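Local structure of chitooligosaccharide oxidase (Gibberella zeae, 6Y0R) at residues 228-233 with 310-315; 235-240 with 304-309. The protein oxidises the C1 hydroxyl of chitooligosaccharides to the lactone with a bicovalently bound FAD, passing the electrons to molecular oxygen to give hydrogen peroxide. One frame throughout, in Å; residues are numbered along the deposited sequence.

Contact 1. Residues 228-233 with 310-315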
loop_
_atom_site.group_PDB
_atom_site.type_symbol
_atom_site.label_atom_id
_atom_site.label_comp_id
_atom_site.label_asym_id
_atom_site.label_seq_id
_atom_site.Cartn_x
_atom_site.Cartn_y
_atom_site.Cartn_z
ATOM N N ALA A 228 11.288 13.084 13.437
ATOM C CA ALA A 228 10.580 14.249 14.015
ATOM C C ALA A 228 9.475 14.680 13.031
ATOM O O ALA A 228 9.774 14.936 11.865
ATOM C CB ALA A 228 11.584 15.353 14.274
ATOM N N ALA A 229 8.251 14.813 13.507
ATOM C CA ALA A 229 7.076 15.253 12.717
ATOM C C ALA A 229 7.302 16.703 12.352
ATOM O O ALA A 229 7.522 17.543 13.243
ATOM C CB ALA A 229 5.828 15.043 13.511
ATOM N N PRO A 230 7.282 17.053 11.048
ATOM C CA PRO A 230 7.536 18.420 10.633
ATOM C C PRO A 230 6.588 19.432 11.291
ATOM O O PRO A 230 5.363 19.215 11.353
ATOM C CB PRO A 230 7.300 18.427 9.126
ATOM C CG PRO A 230 7.478 16.973 8.703
ATOM C CD PRO A 230 7.160 16.125 9.904
ATOM N N GLU A 231 7.176 20.518 11.784
ATOM C CA GLU A 231 6.416 21.702 12.259
ATOM C C GLU A 231 5.803 22.444 11.062
ATOM O O GLU A 231 4.720 22.995 11.167
ATOM C CB GLU A 231 7.377 22.590 13.057
ATOM C CG GLU A 231 6.770 23.896 13.508
ATOM C CD GLU A 231 5.633 23.812 14.521
ATOM O OE1 GLU A 231 5.417 22.720 15.104
ATOM O OE2 GLU A 231 4.946 24.841 14.700
ATOM N N LYS A 232 6.522 22.492 9.954
ATOM C CA LYS A 232 6.132 23.212 8.736
ATOM C C LYS A 232 6.260 22.249 7.555
ATOM O O LYS A 232 7.393 21.849 7.196
ATOM C CB LYS A 232 6.985 24.458 8.546
ATOM C CG LYS A 232 6.745 25.569 9.576
ATOM C CD LYS A 232 7.672 26.728 9.419
ATOM C CE LYS A 232 7.449 27.829 10.444
ATOM N NZ LYS A 232 7.889 27.451 11.816
ATOM N N ILE A 233 5.128 21.967 6.932
ATOM C CA ILE A 233 5.081 21.072 5.754
ATOM C C ILE A 233 3.993 21.663 4.885
ATOM O O ILE A 233 2.931 22.000 5.392
ATOM C CB ILE A 233 4.888 19.582 6.116
ATOM C CG1 ILE A 233 4.784 18.767 4.825
ATOM C CG2 ILE A 233 3.696 19.314 7.019
ATOM C CD1 ILE A 233 5.161 17.325 4.988
ATOM N N VAL A 310 1.226 23.815 6.858
ATOM C CA VAL A 310 0.591 23.242 8.069
ATOM C C VAL A 310 1.668 22.480 8.840
ATOM O O VAL A 310 2.845 22.526 8.453
ATOM C CB VAL A 310 -0.597 22.356 7.666
ATOM C CG1 VAL A 310 -1.715 23.174 7.057
ATOM C CG2 VAL A 310 -0.188 21.259 6.706
ATOM N N ASP A 311 1.301 21.841 9.936
ATOM C CA ASP A 311 2.182 20.893 10.641
ATOM C C ASP A 311 1.798 19.493 10.196
ATOM O O ASP A 311 0.834 19.307 9.426
ATOM C CB ASP A 311 2.164 21.127 12.160
ATOM C CG ASP A 311 0.835 20.848 12.819
ATOM O OD1 ASP A 311 0.089 19.942 12.347
ATOM O OD2 ASP A 311 0.560 21.541 13.825
ATOM N N TRP A 312 2.580 18.529 10.613
ATOM C CA TRP A 312 2.398 17.132 10.179
ATOM C C TRP A 312 0.960 16.655 10.401
ATOM O O TRP A 312 0.333 16.045 9.519
ATOM C CB TRP A 312 3.414 16.268 10.925
ATOM C CG TRP A 312 3.249 14.825 10.613
ATOM C CD1 TRP A 312 2.759 13.831 11.402
ATOM C CD2 TRP A 312 3.511 14.232 9.337
ATOM N NE1 TRP A 312 2.719 12.653 10.713
ATOM C CE2 TRP A 312 3.203 12.861 9.453
ATOM C CE3 TRP A 312 3.966 14.747 8.117
ATOM C CZ2 TRP A 312 3.373 11.968 8.400
ATOM C CZ3 TRP A 312 4.164 13.858 7.092
ATOM C CH2 TRP A 312 3.865 12.502 7.229
ATOM N N MET A 313 0.389 16.862 11.596
ATOM C CA MET A 313 -0.959 16.347 11.876
ATOM C C MET A 313 -1.976 17.088 10.998
ATOM O O MET A 313 -2.939 16.461 10.557
ATOM C CB MET A 313 -1.274 16.488 13.367
ATOM C CG MET A 313 -2.422 15.696 13.808
ATOM S SD MET A 313 -2.089 13.904 13.766
ATOM C CE MET A 313 -3.481 13.456 12.734
ATOM N N GLY A 314 -1.754 18.370 10.711
ATOM C CA GLY A 314 -2.541 19.171 9.745
ATOM C C GLY A 314 -2.484 18.601 8.322
ATOM O O GLY A 314 -3.523 18.569 7.634
ATOM N N LEU A 315 -1.314 18.132 7.929
ATOM C CA LEU A 315 -1.094 17.520 6.600
ATOM C C LEU A 315 -1.868 16.200 6.569
ATOM O O LEU A 315 -2.585 15.961 5.576
ATOM C CB LEU A 315 0.421 17.373 6.418
ATOM C CG LEU A 315 0.966 17.018 5.034
ATOM C CD1 LEU A 315 0.634 15.613 4.672
ATOM C CD2 LEU A 315 0.606 18.015 3.978
HETATM O O HOH W 1 2.899 22.180 16.085
HETATM O O HOH W 2 2.457 24.367 13.852
#

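Contact 2. Residues 235-240 with 304-309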
loop_
_atom_site.group_PDB
_atom_site.type_symbol
_atom_site.label_atom_id
_atom_site.label_comp_id
_atom_site.label_asym_id
_atom_site.label_seq_id
_atom_site.Cartn_x
_atom_site.Cartn_y
_atom_site.Cartn_z
ATOM N N TYR A 235 1.478 21.546 1.688
ATOM C CA TYR A 235 0.764 20.804 0.624
ATOM C C TYR A 235 0.533 21.781 -0.501
ATOM O O TYR A 235 0.450 23.009 -0.277
ATOM C CB TYR A 235 -0.499 20.120 1.115
ATOM C CG TYR A 235 -1.577 21.006 1.654
ATOM C CD1 TYR A 235 -2.468 21.622 0.800
ATOM C CD2 TYR A 235 -1.793 21.070 3.023
ATOM C CE1 TYR A 235 -3.538 22.351 1.303
ATOM C CE2 TYR A 235 -2.852 21.804 3.533
ATOM C CZ TYR A 235 -3.702 22.472 2.670
ATOM O OH TYR A 235 -4.771 23.209 3.141
ATOM N N PHE A 236 0.478 21.262 -1.718
ATOM C CA PHE A 236 0.337 22.141 -2.885
ATOM C C PHE A 236 -0.398 21.408 -3.997
ATOM O O PHE A 236 -0.486 20.193 -4.020
ATOM C CB PHE A 236 1.683 22.655 -3.374
ATOM C CG PHE A 236 2.662 21.616 -3.859
ATOM C CD1 PHE A 236 3.549 21.001 -2.988
ATOM C CD2 PHE A 236 2.674 21.240 -5.200
ATOM C CE1 PHE A 236 4.435 20.039 -3.446
ATOM C CE2 PHE A 236 3.567 20.278 -5.654
ATOM C CZ PHE A 236 4.443 19.679 -4.769
ATOM N N ASP A 237 -0.950 22.220 -4.890
ATOM C CA ASP A 237 -1.704 21.762 -6.068
ATOM C C ASP A 237 -1.402 22.694 -7.228
ATOM O O ASP A 237 -1.207 23.909 -7.006
ATOM C CB ASP A 237 -3.196 21.698 -5.747
ATOM C CG ASP A 237 -3.525 20.656 -4.687
ATOM O OD1 ASP A 237 -3.623 19.434 -5.050
ATOM O OD2 ASP A 237 -3.561 21.039 -3.486
ATOM N N ILE A 238 -1.382 22.120 -8.418
ATOM C CA ILE A 238 -1.250 22.881 -9.685
ATOM C C ILE A 238 -2.356 22.410 -10.612
ATOM O O ILE A 238 -2.325 21.255 -11.067
ATOM C CB ILE A 238 0.124 22.733 -10.347
ATOM C CG1 ILE A 238 1.275 22.897 -9.360
ATOM C CG2 ILE A 238 0.228 23.746 -11.460
ATOM C CD1 ILE A 238 2.630 22.689 -9.950
ATOM N N GLY A 239 -3.299 23.317 -10.888
ATOM C CA GLY A 239 -4.388 23.073 -11.829
ATOM C C GLY A 239 -3.858 23.244 -13.229
ATOM O O GLY A 239 -3.064 24.153 -13.453
ATOM N N LEU A 240 -4.245 22.353 -14.117
ATOM C CA LEU A 240 -3.728 22.333 -15.497
ATOM C C LEU A 240 -4.902 22.336 -16.469
ATOM O O LEU A 240 -5.954 21.802 -16.129
ATOM C CB LEU A 240 -2.835 21.111 -15.731
ATOM C CG LEU A 240 -1.524 21.069 -14.943
ATOM C CD1 LEU A 240 -0.812 19.743 -15.158
ATOM C CD2 LEU A 240 -0.626 22.234 -15.330
ATOM N N GLN A 304 -0.891 28.425 -11.998
ATOM C CA GLN A 304 -0.720 28.969 -10.624
ATOM C C GLN A 304 -0.594 27.789 -9.643
ATOM O O GLN A 304 -1.350 26.810 -9.760
ATOM C CB GLN A 304 -1.922 29.830 -10.217
ATOM C CG GLN A 304 -1.692 30.734 -8.997
ATOM C CD GLN A 304 -2.804 30.850 -7.962
ATOM O OE1 GLN A 304 -3.977 30.512 -8.174
ATOM N NE2 GLN A 304 -2.430 31.345 -6.790
ATOM N N VAL A 305 0.364 27.906 -8.750
ATOM C CA VAL A 305 0.519 26.967 -7.615
ATOM C C VAL A 305 -0.374 27.480 -6.491
ATOM O O VAL A 305 -0.227 28.664 -6.126
ATOM C CB VAL A 305 1.980 26.919 -7.175
ATOM C CG1 VAL A 305 2.194 26.093 -5.925
ATOM C CG2 VAL A 305 2.855 26.414 -8.317
ATOM N N THR A 306 -1.206 26.614 -5.944
ATOM C CA THR A 306 -1.886 26.863 -4.651
ATOM C C THR A 306 -1.133 26.065 -3.592
ATOM O O THR A 306 -0.679 24.960 -3.876
ATOM C CB THR A 306 -3.374 26.535 -4.684
ATOM O OG1 THR A 306 -3.544 25.139 -4.911
ATOM C CG2 THR A 306 -4.128 27.332 -5.734
ATOM N N ALA A 307 -0.967 26.604 -2.397
ATOM C CA ALA A 307 -0.120 25.966 -1.369
ATOM C C ALA A 307 -0.473 26.490 0.012
ATOM O O ALA A 307 -0.817 27.714 0.183
ATOM C CB ALA A 307 1.334 26.186 -1.666
ATOM N N THR A 308 -0.371 25.607 0.975
ATOM C CA THR A 308 -0.663 25.942 2.379
ATOM C C THR A 308 0.351 25.243 3.264
ATOM O O THR A 308 0.515 24.026 3.132
ATOM C CB THR A 308 -2.085 25.555 2.773
ATOM O OG1 THR A 308 -3.030 26.177 1.900
ATOM C CG2 THR A 308 -2.361 25.952 4.204
ATOM N N THR A 309 0.968 25.997 4.170
ATOM C CA THR A 309 1.865 25.398 5.169
ATOM C C THR A 309 1.051 25.030 6.408
ATOM O O THR A 309 0.379 25.939 7.006
ATOM C CB THR A 309 3.027 26.328 5.500
ATOM O OG1 THR A 309 3.681 26.680 4.288
ATOM C CG2 THR A 309 4.034 25.695 6.433
HETATM O O HOH W 3 -3.262 23.598 -2.608
HETATM O O HOH W 4 -2.988 26.788 -12.741
HETATM O O HOH W 5 -3.571 25.779 -9.470
#

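Contact 1. Residues 228-233 with 310-315
I233 and V310 form an antiparallel hydrogen-bonded pair at the edge of the seven-stranded sheet, where the chain enters it from the loop after strand 218-228 and leaves it into helix 312-320. Three backbone bonds join the segments. I233 N gives to V310 O at 2.8 Å, V310 N returns to I233 O at 2.9 Å in a nearly straight bond (176°), and W312 N, in the first turn of the helix, reaches P230 O at 3.0 Å. D311 is the N-cap: its carboxylate swings back over its own backbone (chi1 65°), and D311 OD1 accepts from G314 N at 2.9 Å. Two waters give firm bonds to E231 OE1 and OE2 and lie at long, weak range from D311 OD2, where a bond is at most possible; K146 pairs with E231 OE1 in a salt bridge, which probably eases the meeting of two like charges. The apolar part centres on W312. Its indole extends alongside the P230 ring, and A229 CB comes within 3.7 Å of W312 CB; W142 and A148 also touch A229. I233 CG1, anti to the backbone N (chi1 177°), carries I233 CD1 to the indole edge, 4.2 Å from W312 CZ3, whereas I233 CG2 rests 3.9 Å from L315 CB.

Contact 2. Residues 235-240 with 304-309
D237 OD2 takes a 2.7 Å bond from a water that also lies 2.8 Å from T306 OG1, bridging the two side chains of one hydrogen-bonded pair in this antiparallel edge of the seven-stranded sheet. The T306 hydroxyl is held over the backbone (chi1 64°), which brings OG1 beside D237 CB. In the same pair, D237 N to T306 O and T306 N to D237 O are both 2.9 Å, and Y235 and T308 exchange another two backbone bonds. Past D237 and T306, beside G239 and Q304, water links the backbones, one molecule accepting from Q304 N and giving to G239 O. On the face shared with D237 and T306, the Y235 ring lies over T308 in a CH-pi contact, T308 CB being 3.9 Å from the ring centroid and 28° off its normal; H318 stacks with the same tyrosine. The other face is apolar. F236 CB meets A307 CB at 3.9 Å, and I238 CG1 meets V305 CG2 at 4.0 Å. F236 packs on L289 and L293, and V305 on V297, of helix 286-300. Across the strand pair, F236, I238, V305 and A307 thus give an apolar face partly buried against that helix, while D237 and T306 on the other meet through water.

Overall arrangement
From the N terminus, the chain passes through the six-stranded sheet that includes strand 218-228 and leaves that strand by the loop of contact 1, entering strand 233-239, which supplies residues 235-240 to contact 2. It then runs through helix 247-260, the hairpin 265-283 and helix 286-300 before returning as strand 305-310. Contact 2 closes this inner loop; at the very next residue, 310-315 closes the outer one, so contact 2 is nested within contact 1. Their centres are about 17 Å apart, yet they touch: L315 CD2 packs 3.7 Å from Y235 CB. Together they join the 228-233 connection to the edge of the seven-stranded sheet and to the start of helix 312-320.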